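Transcriptional regulator nlh2 (Aquifex aeolicus, PDB 4G3V) probably regulates sigma54-dependent transcription, its GAF domain, captured here in an inactive state, serving as the regulatory module of the activator. Local coordinates at residues Asp22-Phe25 / Glu26-Leu29. Sequence-based numbering, arbitrary orientation.
Sequences DYTF and EESL
With OG1 of Thr24 set between its own backbone N and carbonyl carbon (chi1 67°), the hydroxyl reaches forward to the start of helix 25-40 and accepts from Glu27 N at 3.1 Å. Ser28 OG, anti to its own carbonyl carbon (chi1 -64°), instead leans back along the helix and donates to Thr24 O at 2.8 Å. That carbonyl also takes the main-chain bond from Ser28 N, 2.9 Å away, so one residue grips it twice, from opposite faces of its plane; the hydroxyl stands 42° above the plane, the amide closer to that plane. Through its OG1 bond Thr24 is the N-cap of the helix that follows the N-terminal helix 4-19 in this GAF domain and packs on its antiparallel sheet. The CG of Glu27 lies against Thr24 OG1, while the bent chain carries its carboxylate away. A water donates to Ser28 OG at 2.8 Å and accepts a weak bond from Tyr23 N, linking loop and helix. Were Ser28 replaced by alanine, Thr24 O would probably lose its hydroxyl donor and the water its acceptor on the helix. One residue on, Leu29 N donates a hydrogen bond to Phe25 O. Leu29 CD1 meets Phe25 CE2 at 3.7 Å, and the CG of the leucine sits over one ring face. Phe25 also meets the nearly parallel ring of Phe159 in helix 139-162, and both Phe25 and Leu29 touch Ile49 of strand 44-51.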
loop_
_atom_site.group_PDB
_atom_site.type_symbol
_atom_site.label_atom_id
_atom_site.label_comp_id
_atom_site.label_asym_id
_atom_site.label_seq_id
_atom_site.Cartn_x
_atom_site.Cartn_y
_atom_site.Cartn_z
ATOM N N ASP A 22 1.785 -16.639 8.479
ATOM C CA ASP A 22 2.710 -17.757 8.414
ATOM C C ASP A 22 2.242 -18.799 7.415
ATOM O O ASP A 22 2.668 -19.953 7.475
ATOM C CB ASP A 22 2.843 -18.385 9.799
ATOM C CG ASP A 22 3.465 -17.445 10.789
ATOM O OD1 ASP A 22 4.651 -17.133 10.615
ATOM O OD2 ASP A 22 2.775 -16.996 11.725
ATOM N N TYR A 23 1.369 -18.396 6.497
ATOM C CA TYR A 23 0.905 -19.296 5.450
ATOM C C TYR A 23 2.039 -19.548 4.466
ATOM O O TYR A 23 2.981 -18.746 4.395
ATOM C CB TYR A 23 -0.322 -18.694 4.745
ATOM C CG TYR A 23 -1.441 -18.368 5.703
ATOM C CD1 TYR A 23 -2.213 -19.383 6.278
ATOM C CD2 TYR A 23 -1.705 -17.056 6.069
ATOM C CE1 TYR A 23 -3.212 -19.092 7.171
ATOM C CE2 TYR A 23 -2.698 -16.761 6.968
ATOM C CZ TYR A 23 -3.454 -17.781 7.513
ATOM O OH TYR A 23 -4.459 -17.487 8.410
ATOM N N THR A 24 1.978 -20.656 3.723
ATOM C CA THR A 24 3.043 -20.939 2.762
ATOM C C THR A 24 3.006 -19.855 1.699
ATOM O O THR A 24 2.022 -19.121 1.585
ATOM C CB THR A 24 2.904 -22.305 2.068
ATOM O OG1 THR A 24 1.750 -22.293 1.218
ATOM C CG2 THR A 24 2.810 -23.443 3.093
ATOM N N PHE A 25 4.074 -19.768 0.920
ATOM C CA PHE A 25 4.191 -18.732 -0.102
ATOM C C PHE A 25 2.999 -18.821 -1.054
ATOM O O PHE A 25 2.288 -17.841 -1.274
ATOM C CB PHE A 25 5.506 -18.890 -0.869
ATOM C CG PHE A 25 5.746 -17.819 -1.892
ATOM C CD1 PHE A 25 6.082 -16.532 -1.509
ATOM C CD2 PHE A 25 5.649 -18.103 -3.244
ATOM C CE1 PHE A 25 6.312 -15.547 -2.464
ATOM C CE2 PHE A 25 5.877 -17.126 -4.195
ATOM C CZ PHE A 25 6.212 -15.846 -3.805
ATOM N N GLU A 26 2.760 -20.010 -1.584
ATOM C CA GLU A 26 1.693 -20.211 -2.551
ATOM C C GLU A 26 0.299 -20.008 -1.947
ATOM O O GLU A 26 -0.557 -19.407 -2.583
ATOM C CB GLU A 26 1.810 -21.597 -3.194
ATOM C CG GLU A 26 3.083 -21.783 -4.013
ATOM C CD GLU A 26 4.298 -22.212 -3.185
ATOM O OE1 GLU A 26 4.240 -22.219 -1.920
ATOM O OE2 GLU A 26 5.323 -22.565 -3.825
ATOM N N GLU A 27 0.064 -20.505 -0.731
ATOM C CA GLU A 27 -1.235 -20.310 -0.078
ATOM C C GLU A 27 -1.486 -18.817 0.152
ATOM O O GLU A 27 -2.616 -18.350 0.020
ATOM C CB GLU A 27 -1.326 -21.056 1.263
ATOM C CG GLU A 27 -1.299 -22.605 1.160
ATOM C CD GLU A 27 -2.620 -23.236 0.696
ATOM O OE1 GLU A 27 -2.804 -24.446 0.940
ATOM O OE2 GLU A 27 -3.469 -22.548 0.083
ATOM N N SER A 28 -0.430 -18.074 0.494
ATOM C CA SER A 28 -0.544 -16.631 0.744
ATOM C C SER A 28 -1.004 -15.897 -0.520
ATOM O O SER A 28 -1.933 -15.082 -0.480
ATOM C CB SER A 28 0.798 -16.055 1.227
ATOM O OG SER A 28 1.178 -16.615 2.489
ATOM N N LEU A 29 -0.361 -16.197 -1.645
ATOM C CA LEU A 29 -0.719 -15.560 -2.913
ATOM C C LEU A 29 -2.144 -15.885 -3.297
ATOM O O LEU A 29 -2.892 -15.009 -3.717
ATOM C CB LEU A 29 0.203 -16.001 -4.040
ATOM C CG LEU A 29 1.699 -15.734 -3.887
ATOM C CD1 LEU A 29 2.424 -16.123 -5.173
ATOM C CD2 LEU A 29 1.959 -14.290 -3.529
HETATM O O HOH W 1 1.427 -15.647 5.128
#